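Axin interactor, dorsalization-associated protein (Danio rerio, PDB 2QZQ) acts as a ventralizing factor in the embryo, binding axin and disrupting its homodimerization to inhibit JNK activation; this chain is its C-terminal C2 domain. Local coordinates at residues Gly1-Ser9 / Asn49-Ala57; Ser101-Glu109 / Ile120-Arg131. All coordinates share one frame; numbering follows the deposited sequence.

Contact 1. Residues Gly1-Ser9 / Asn49-Ala57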
loop_
_atom_site.group_PDB
_atom_site.type_symbol
_atom_site.label_atom_id
_atom_site.label_comp_id
_atom_site.label_asym_id
_atom_site.label_seq_id
_atom_site.Cartn_x
_atom_site.Cartn_y
_atom_site.Cartn_z
ATOM N N GLY A 1 9.109 8.755 -7.728
ATOM C CA GLY A 1 8.207 7.554 -7.795
ATOM C C GLY A 1 8.752 6.493 -8.750
ATOM O O GLY A 1 9.632 6.774 -9.586
ATOM N N SER A 2 8.248 5.260 -8.611
ATOM C CA SER A 2 8.654 4.144 -9.449
ATOM C C SER A 2 7.454 3.251 -9.808
ATOM O O SER A 2 7.576 2.034 -9.817
ATOM C CB SER A 2 9.766 3.335 -8.779
ATOM O OG SER A 2 9.375 2.836 -7.500
ATOM N N LEU A 3 6.316 3.881 -10.095
ATOM C CA LEU A 3 5.073 3.177 -10.415
ATOM C C LEU A 3 5.187 2.683 -11.843
ATOM O O LEU A 3 5.617 3.428 -12.727
ATOM C CB LEU A 3 3.850 4.072 -10.269
ATOM C CG LEU A 3 3.466 4.588 -8.870
ATOM C CD1 LEU A 3 2.129 5.286 -8.933
ATOM C CD2 LEU A 3 3.430 3.477 -7.781
ATOM N N LEU A 4 4.828 1.421 -12.051
ATOM C CA LEU A 4 5.066 0.765 -13.323
ATOM C C LEU A 4 3.772 0.720 -14.129
ATOM O O LEU A 4 2.684 0.763 -13.561
ATOM C CB LEU A 4 5.620 -0.626 -13.070
ATOM C CG LEU A 4 7.051 -0.743 -12.556
ATOM C CD1 LEU A 4 7.268 -2.119 -11.984
ATOM C CD2 LEU A 4 8.063 -0.460 -13.670
ATOM N N PRO A 5 3.884 0.637 -15.469
ATOM C CA PRO A 5 2.669 0.593 -16.280
ATOM C C PRO A 5 1.938 -0.730 -16.025
ATOM O O PRO A 5 2.568 -1.708 -15.611
ATOM C CB PRO A 5 3.183 0.624 -17.735
ATOM C CG PRO A 5 4.680 0.797 -17.669
ATOM C CD PRO A 5 5.126 0.519 -16.258
ATOM N N ARG A 6 0.630 -0.732 -16.263
ATOM C CA ARG A 6 -0.174 -1.961 -16.302
ATOM C C ARG A 6 0.480 -3.011 -17.227
ATOM O O ARG A 6 0.953 -2.683 -18.327
ATOM C CB ARG A 6 -1.600 -1.629 -16.761
ATOM C CG ARG A 6 -2.624 -2.772 -16.600
ATOM C CD ARG A 6 -4.047 -2.294 -16.871
ATOM N NE ARG A 6 -4.383 -1.144 -16.038
ATOM C CZ ARG A 6 -5.426 -0.338 -16.219
ATOM N NH1 ARG A 6 -6.268 -0.545 -17.227
ATOM N NH2 ARG A 6 -5.632 0.679 -15.384
ATOM N N LEU A 7 0.563 -4.249 -16.747
ATOM C CA LEU A 7 1.045 -5.367 -17.562
ATOM C C LEU A 7 0.141 -5.569 -18.777
ATOM O O LEU A 7 -1.050 -5.215 -18.738
ATOM C CB LEU A 7 1.092 -6.671 -16.751
ATOM C CG LEU A 7 2.132 -6.813 -15.646
ATOM C CD1 LEU A 7 1.909 -8.099 -14.915
ATOM C CD2 LEU A 7 3.570 -6.761 -16.191
ATOM N N PRO A 8 0.694 -6.142 -19.867
ATOM C CA PRO A 8 -0.210 -6.443 -20.985
ATOM C C PRO A 8 -1.260 -7.453 -20.515
ATOM O O PRO A 8 -0.940 -8.343 -19.719
ATOM C CB PRO A 8 0.706 -7.108 -22.028
ATOM C CG PRO A 8 1.938 -7.529 -21.288
ATOM C CD PRO A 8 2.084 -6.581 -20.115
ATOM N N SER A 9 -2.488 -7.311 -20.988
ATOM C CA SER A 9 -3.530 -8.271 -20.652
ATOM C C SER A 9 -3.258 -9.643 -21.287
ATOM O O SER A 9 -2.664 -9.739 -22.362
ATOM C CB SER A 9 -4.909 -7.731 -21.022
ATOM O OG SER A 9 -5.024 -7.559 -22.418
ATOM N N ASN A 49 7.163 -9.606 -6.770
ATOM C CA ASN A 49 7.061 -8.575 -7.795
ATOM C C ASN A 49 8.087 -7.473 -7.497
ATOM O O ASN A 49 8.585 -7.381 -6.353
ATOM C CB ASN A 49 5.692 -7.879 -7.745
ATOM C CG ASN A 49 4.540 -8.743 -8.226
ATOM O OD1 ASN A 49 4.706 -9.906 -8.626
ATOM N ND2 ASN A 49 3.351 -8.164 -8.193
ATOM N N PRO A 50 8.381 -6.614 -8.505
ATOM C CA PRO A 50 9.147 -5.388 -8.236
ATOM C C PRO A 50 8.367 -4.455 -7.321
ATOM O O PRO A 50 7.145 -4.310 -7.468
ATOM C CB PRO A 50 9.322 -4.748 -9.617
ATOM C CG PRO A 50 8.305 -5.404 -10.490
ATOM C CD PRO A 50 8.077 -6.772 -9.939
ATOM N N VAL A 51 9.095 -3.842 -6.397
ATOM C CA VAL A 51 8.561 -2.912 -5.416
ATOM C C VAL A 51 8.289 -1.623 -6.169
ATOM O O VAL A 51 9.051 -1.281 -7.078
ATOM C CB VAL A 51 9.583 -2.743 -4.257
ATOM C CG1 VAL A 51 9.068 -1.818 -3.199
ATOM C CG2 VAL A 51 9.874 -4.113 -3.621
ATOM N N GLN A 52 7.200 -0.933 -5.836
ATOM C CA GLN A 52 6.838 0.321 -6.479
ATOM C C GLN A 52 6.574 1.447 -5.472
ATOM O O GLN A 52 5.815 1.257 -4.516
ATOM C CB GLN A 52 5.583 0.153 -7.319
ATOM C CG GLN A 52 5.649 -0.892 -8.446
ATOM C CD GLN A 52 4.315 -1.028 -9.118
ATOM O OE1 GLN A 52 3.943 -0.192 -9.940
ATOM N NE2 GLN A 52 3.556 -2.064 -8.748
ATOM N N ASP A 53 7.181 2.617 -5.703
ATOM C CA ASP A 53 6.959 3.794 -4.848
ATOM C C ASP A 53 6.007 4.770 -5.496
ATOM O O ASP A 53 6.195 5.141 -6.663
ATOM C CB ASP A 53 8.278 4.531 -4.567
ATOM C CG ASP A 53 9.198 3.781 -3.650
ATOM O OD1 ASP A 53 8.810 2.733 -3.062
ATOM O OD2 ASP A 53 10.347 4.259 -3.490
ATOM N N THR A 54 5.000 5.234 -4.764
ATOM C CA THR A 54 4.223 6.349 -5.286
ATOM C C THR A 54 5.150 7.571 -5.360
ATOM O O THR A 54 6.197 7.616 -4.672
ATOM C CB THR A 54 2.963 6.743 -4.468
ATOM O OG1 THR A 54 3.343 7.400 -3.248
ATOM C CG2 THR A 54 2.005 5.530 -4.181
ATOM N N PRO A 55 4.793 8.542 -6.217
ATOM C CA PRO A 55 5.389 9.865 -6.049
ATOM C C PRO A 55 5.013 10.402 -4.679
ATOM O O PRO A 55 4.057 9.911 -4.044
ATOM C CB PRO A 55 4.676 10.720 -7.091
ATOM C CG PRO A 55 4.122 9.747 -8.108
ATOM C CD PRO A 55 3.856 8.470 -7.358
ATOM N N VAL A 56 5.744 11.424 -4.239
ATOM C CA VAL A 56 5.407 12.153 -3.017
ATOM C C VAL A 56 4.049 12.851 -3.127
ATOM O O VAL A 56 3.720 13.484 -4.139
ATOM C CB VAL A 56 6.548 13.142 -2.626
ATOM C CG1 VAL A 56 6.087 14.183 -1.596
ATOM C CG2 VAL A 56 7.711 12.361 -2.083
ATOM N N ALA A 57 3.249 12.712 -2.081
ATOM C CA ALA A 57 1.939 13.319 -2.031
ATOM C C ALA A 57 2.066 14.722 -1.433
ATOM O O ALA A 57 2.771 14.919 -0.430
ATOM C CB ALA A 57 0.986 12.462 -1.190
HETATM O O HOH W 1 9.063 -0.234 -9.660
HETATM O O HOH W 2 1.816 1.122 -11.018
#

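Contact 2. Residues Ser101-Glu109 / Ile120-Arg131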
loop_
_atom_site.group_PDB
_atom_site.type_symbol
_atom_site.label_atom_id
_atom_site.label_comp_id
_atom_site.label_asym_id
_atom_site.label_seq_id
_atom_site.Cartn_x
_atom_site.Cartn_y
_atom_site.Cartn_z
ATOM N N SER A 101 11.835 7.323 6.866
ATOM C CA SER A 101 11.452 6.340 7.866
ATOM C C SER A 101 10.129 5.736 7.378
ATOM O O SER A 101 9.328 6.419 6.753
ATOM C CB SER A 101 11.256 7.032 9.215
ATOM O OG SER A 101 10.696 6.179 10.229
ATOM N N THR A 102 9.954 4.446 7.622
ATOM C CA THR A 102 8.660 3.797 7.473
ATOM C C THR A 102 7.920 4.038 8.783
ATOM O O THR A 102 8.415 3.698 9.843
ATOM C CB THR A 102 8.812 2.295 7.273
ATOM O OG1 THR A 102 9.632 2.055 6.131
ATOM C CG2 THR A 102 7.450 1.663 7.051
ATOM N N LYS A 103 6.759 4.671 8.710
ATOM C CA LYS A 103 5.972 4.983 9.891
ATOM C C LYS A 103 5.067 3.818 10.239
ATOM O O LYS A 103 4.898 3.442 11.403
ATOM C CB LYS A 103 5.090 6.182 9.563
ATOM C CG LYS A 103 4.231 6.704 10.722
ATOM C CD LYS A 103 3.581 8.015 10.247
ATOM C CE LYS A 103 2.792 8.666 11.329
ATOM N NZ LYS A 103 3.754 9.268 12.304
ATOM N N CYS A 104 4.451 3.252 9.212
ATOM C CA CYS A 104 3.411 2.247 9.444
ATOM C C CYS A 104 3.146 1.528 8.143
ATOM O O CYS A 104 3.639 1.929 7.087
ATOM C CB CYS A 104 2.140 2.932 9.973
ATOM S SG CYS A 104 1.496 4.254 8.862
ATOM N N PHE A 105 2.388 0.438 8.225
ATOM C CA PHE A 105 2.057 -0.338 7.046
ATOM C C PHE A 105 0.645 -0.939 7.124
ATOM O O PHE A 105 0.027 -1.059 8.198
ATOM C CB PHE A 105 3.091 -1.441 6.815
ATOM C CG PHE A 105 3.061 -2.541 7.874
ATOM C CD1 PHE A 105 3.680 -2.361 9.104
ATOM C CD2 PHE A 105 2.396 -3.738 7.628
ATOM C CE1 PHE A 105 3.666 -3.369 10.067
ATOM C CE2 PHE A 105 2.367 -4.774 8.588
ATOM C CZ PHE A 105 2.991 -4.590 9.807
ATOM N N ALA A 106 0.146 -1.303 5.955
ATOM C CA ALA A 106 -1.137 -1.990 5.824
ATOM C C ALA A 106 -0.843 -3.129 4.884
ATOM O O ALA A 106 0.083 -3.058 4.073
ATOM C CB ALA A 106 -2.192 -1.056 5.205
ATOM N N PHE A 107 -1.648 -4.182 4.952
ATOM C CA PHE A 107 -1.509 -5.219 3.964
ATOM C C PHE A 107 -2.868 -5.785 3.646
ATOM O O PHE A 107 -3.829 -5.581 4.397
ATOM C CB PHE A 107 -0.566 -6.322 4.460
ATOM C CG PHE A 107 -1.056 -7.031 5.695
ATOM C CD1 PHE A 107 -0.859 -6.489 6.952
ATOM C CD2 PHE A 107 -1.738 -8.249 5.585
ATOM C CE1 PHE A 107 -1.283 -7.168 8.108
ATOM C CE2 PHE A 107 -2.196 -8.903 6.708
ATOM C CZ PHE A 107 -1.969 -8.391 7.966
HETATM N N MSE A 108 -2.940 -6.489 2.524
HETATM C CA MSE A 108 -4.136 -7.244 2.195
HETATM C C MSE A 108 -3.789 -8.611 1.643
HETATM O O MSE A 108 -2.919 -8.730 0.779
HETATM C CB MSE A 108 -5.086 -6.470 1.272
HETATM C CG MSE A 108 -4.495 -5.854 0.022
HETATM SE SE MSE A 108 -5.973 -4.914 -0.976
HETATM C CE MSE A 108 -6.474 -6.232 -1.935
ATOM N N GLU A 109 -4.468 -9.629 2.177
ATOM C CA GLU A 109 -4.350 -11.007 1.706
ATOM C C GLU A 109 -5.087 -11.208 0.376
ATOM O O GLU A 109 -5.916 -10.392 -0.019
ATOM C CB GLU A 109 -4.863 -12.006 2.762
ATOM C CG GLU A 109 -4.175 -11.972 4.167
ATOM C CD GLU A 109 -2.712 -12.480 4.200
ATOM O OE1 GLU A 109 -2.217 -13.080 3.222
ATOM O OE2 GLU A 109 -2.030 -12.280 5.235
ATOM N N ILE A 120 -8.352 -0.136 5.160
ATOM C CA ILE A 120 -7.464 -1.075 5.798
ATOM C C ILE A 120 -6.743 -0.323 6.925
ATOM O O ILE A 120 -6.271 0.811 6.735
ATOM C CB ILE A 120 -6.381 -1.622 4.842
ATOM C CG1 ILE A 120 -6.984 -2.255 3.577
ATOM C CG2 ILE A 120 -5.496 -2.640 5.585
ATOM C CD1 ILE A 120 -5.937 -2.583 2.506
ATOM N N GLU A 121 -6.671 -0.983 8.082
ATOM C CA GLU A 121 -6.008 -0.436 9.275
ATOM C C GLU A 121 -4.477 -0.413 9.157
ATOM O O GLU A 121 -3.865 -1.208 8.403
ATOM C CB GLU A 121 -6.438 -1.230 10.531
ATOM C CG GLU A 121 -5.771 -2.623 10.678
ATOM C CD GLU A 121 -6.479 -3.742 9.902
ATOM O OE1 GLU A 121 -7.272 -3.456 8.983
ATOM O OE2 GLU A 121 -6.200 -4.924 10.194
ATOM N N LEU A 122 -3.859 0.478 9.929
ATOM C CA LEU A 122 -2.405 0.631 9.905
ATOM C C LEU A 122 -1.758 0.002 11.136
ATOM O O LEU A 122 -2.264 0.143 12.254
ATOM C CB LEU A 122 -1.996 2.111 9.820
ATOM C CG LEU A 122 -2.560 2.526 8.434
ATOM C CD1 LEU A 122 -3.220 3.854 8.393
ATOM C CD2 LEU A 122 -1.608 2.248 7.301
ATOM N N TYR A 123 -0.611 -0.614 10.900
ATOM C CA TYR A 123 0.190 -1.215 11.947
ATOM C C TYR A 123 1.506 -0.483 12.050
ATOM O O TYR A 123 2.011 0.002 11.054
ATOM C CB TYR A 123 0.409 -2.698 11.632
ATOM C CG TYR A 123 -0.901 -3.452 11.738
ATOM C CD1 TYR A 123 -1.484 -3.677 12.986
ATOM C CD2 TYR A 123 -1.590 -3.868 10.600
ATOM C CE1 TYR A 123 -2.702 -4.318 13.120
ATOM C CE2 TYR A 123 -2.824 -4.512 10.713
ATOM C CZ TYR A 123 -3.374 -4.721 11.981
ATOM O OH TYR A 123 -4.573 -5.387 12.106
ATOM N N LYS A 124 2.047 -0.402 13.262
ATOM C CA LYS A 124 3.276 0.345 13.532
ATOM C C LYS A 124 4.481 -0.329 12.872
ATOM O O LYS A 124 4.546 -1.577 12.782
ATOM C CB LYS A 124 3.521 0.416 15.039
ATOM C CG LYS A 124 2.476 1.113 15.850
ATOM C CD LYS A 124 2.833 1.088 17.320
ATOM C CE LYS A 124 1.937 2.050 18.137
ATOM N NZ LYS A 124 2.015 1.787 19.626
ATOM N N LYS A 125 5.418 0.489 12.398
ATOM C CA LYS A 125 6.748 0.035 12.012
ATOM C C LYS A 125 7.385 -0.731 13.190
ATOM O O LYS A 125 6.981 -0.512 14.343
ATOM C CB LYS A 125 7.647 1.235 11.635
ATOM C CG LYS A 125 7.755 2.328 12.697
ATOM C CD LYS A 125 9.075 2.291 13.484
ATOM C CE LYS A 125 10.283 2.484 12.582
ATOM N NZ LYS A 125 10.204 3.783 11.848
ATOM N N PRO A 126 8.346 -1.642 12.908
ATOM C CA PRO A 126 8.855 -2.024 11.576
ATOM C C PRO A 126 7.884 -2.946 10.844
ATOM O O PRO A 126 7.136 -3.705 11.468
ATOM C CB PRO A 126 10.165 -2.775 11.884
ATOM C CG PRO A 126 9.990 -3.312 13.250
ATOM C CD PRO A 126 8.997 -2.416 13.988
ATOM N N THR A 127 7.888 -2.873 9.525
ATOM C CA THR A 127 6.996 -3.718 8.735
ATOM C C THR A 127 7.323 -5.182 9.001
ATOM O O THR A 127 8.498 -5.578 8.961
ATOM C CB THR A 127 7.102 -3.396 7.247
ATOM O OG1 THR A 127 6.891 -1.988 7.065
ATOM C CG2 THR A 127 6.007 -4.143 6.453
ATOM N N ASP A 128 6.294 -5.980 9.291
ATOM C CA ASP A 128 6.477 -7.422 9.332
ATOM C C ASP A 128 5.881 -7.957 8.057
ATOM O O ASP A 128 4.648 -8.070 7.940
ATOM C CB ASP A 128 5.783 -8.029 10.552
ATOM C CG ASP A 128 5.978 -9.557 10.659
ATOM O OD1 ASP A 128 6.609 -10.184 9.788
ATOM O OD2 ASP A 128 5.466 -10.131 11.626
ATOM N N PHE A 129 6.761 -8.266 7.097
ATOM C CA PHE A 129 6.362 -8.793 5.811
ATOM C C PHE A 129 5.822 -10.217 5.849
ATOM O O PHE A 129 5.258 -10.688 4.873
ATOM C CB PHE A 129 7.503 -8.670 4.797
ATOM C CG PHE A 129 7.787 -7.246 4.370
ATOM C CD1 PHE A 129 6.812 -6.483 3.740
ATOM C CD2 PHE A 129 9.041 -6.676 4.596
ATOM C CE1 PHE A 129 7.092 -5.183 3.315
ATOM C CE2 PHE A 129 9.324 -5.382 4.177
ATOM C CZ PHE A 129 8.339 -4.637 3.542
ATOM N N LYS A 130 5.943 -10.874 7.000
ATOM C CA LYS A 130 5.248 -12.146 7.226
ATOM C C LYS A 130 3.907 -11.944 7.952
ATOM O O LYS A 130 3.137 -12.902 8.092
ATOM C CB LYS A 130 6.149 -13.107 8.002
ATOM C CG LYS A 130 7.389 -13.558 7.217
ATOM C CD LYS A 130 8.291 -14.338 8.119
ATOM C CE LYS A 130 9.589 -14.681 7.413
ATOM N NZ LYS A 130 10.499 -15.360 8.360
ATOM N N ARG A 131 3.622 -10.691 8.351
ATOM C CA ARG A 131 2.406 -10.299 9.113
ATOM C C ARG A 131 2.017 -11.251 10.269
ATOM O O ARG A 131 0.855 -11.561 10.503
ATOM C CB ARG A 131 1.209 -9.932 8.200
ATOM C CG ARG A 131 0.743 -10.960 7.192
ATOM C CD ARG A 131 1.436 -10.851 5.830
ATOM N NE ARG A 131 0.928 -11.873 4.900
ATOM C CZ ARG A 131 1.651 -12.473 3.943
ATOM N NH1 ARG A 131 2.954 -12.193 3.740
ATOM N NH2 ARG A 131 1.052 -13.342 3.161
HETATM O O HOH W 3 -3.352 -3.874 7.379
HETATM O O HOH W 4 -4.876 -6.148 7.595
#

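Contact 1. Residues Gly1-Ser9 / Asn49-Ala57
S2 and D53 clasp each other through two nearly straight hydrogen bonds, a tightly held part of the contact. S2 N donates to D53 O at 2.8 Å, in the carbonyl plane and on a lone pair. D53 N in turn donates to S2 OG at 2.8 Å. Serine suits the place: its short side chain brings a hydroxyl that can accept, set between backbone N and carbonyl carbon (chi1 58°). G1 presses on the same carbonyl, its CA 3.3 Å from D53 O; on this backbone a beta carbon would collide with P55 N, which suits glycine here. Beside it L3 CD2 lies 3.4 Å from D53 O, and the L3 side chain crosses that of P55 at about a right angle, CD1 3.9 Å from P55 CD.

Strand 52-53 is outermost in the sheet of this C2 domain. Q52 and T54 bond through their backbones to strand 34-41, while the backbone N and O of D53, between them, serve the N-terminal segment and its OD1 bonds to T37 OG1. Both segments lie in the probable axin-binding region.

Q52 is extended beyond CG and crosses L4 obliquely; its OE1 accepts L4 N at 2.8 Å, NE2 bonds to E72 O, and water 2 donates to both OE1 and L4 O. A leucine in its place would probably leave L4 N and E72 O without these mates and water 2 short of one acceptor.

The solvent side is looser: exposed P50 meets L4 chiefly through CG, 3.8 Å from L4 CD1, and water 1 bridges S2 O to V51 O.

Contact 2. Residues Ser101-Glu109 / Ile120-Arg131
I120 packs its CG2 branch 3.7 Å from A106 CB, and its CD1 meets M108 CB; both branches are apolar, as befits a buried site that also faces strand 144-151. At E121 the two segments are joined through water 3, which accepts from F107 N and lies near E121 O. L122 continues the apolar row, with CD2 beside C104 SG and A106 CB.

Y123 restores direct pairing in this antiparallel hairpin of strands 99-109 and 116-124: it forms a hydrogen-bonded pair with F105, Y123 N to F105 O 2.8 Å and F105 N to Y123 O 2.9 Å. Its CB lies over one face of the F105 ring, a CH-pi contact, while its OH bonds to E121 OE2. K125 is folded rather than extended (chi3 61°, chi4 58°), which brings NZ back to T102 O at 2.7 Å.

After the cis peptide before P126 the chain turns back to run alongside strand 99-109, in much the same direction. T127 lays CG2 over the other face of F105, 3.9 Å from the ring centroid, and sends OG1 to E89; threonine serves both needs. D128 opens a type I turn and, with OD1 accepting K130 N, an Asx turn. That turn delivers R131, whose CB covers a face of the F107 ring and whose guanidinium grips E109 side-on, NE to OE2 3.0 Å and NH2 to OE1 3.3 Å, with planes 37° apart. NH1 holds F129 O and D42 O. Two phenylalanines thus grip the returning loop by its aliphatic carbons, and the salt bridge, beyond the rings, probably fixes its far end.

In the fold
Contact 1 is a surface contact and contact 2 a partly buried one, burying 430 and 913 Å². Both reach the same antiparallel sheet, but from opposite sides of the chain's centre, with their own centres about 19 Å apart. In contact 1 a segment without regular structure leans on the outermost strand 52-53, held by hydrogen bonds from backbone N-H groups to a carbonyl, a hydroxyl and a side-chain amide, with two bridging waters and some apolar packing. Contact 2 joins neighbouring strands 99-109 and 116-124, which lie between other strands, and then the loop beyond; here aromatic faces and apolar branches do much of the work, with charged groups kept to the ends.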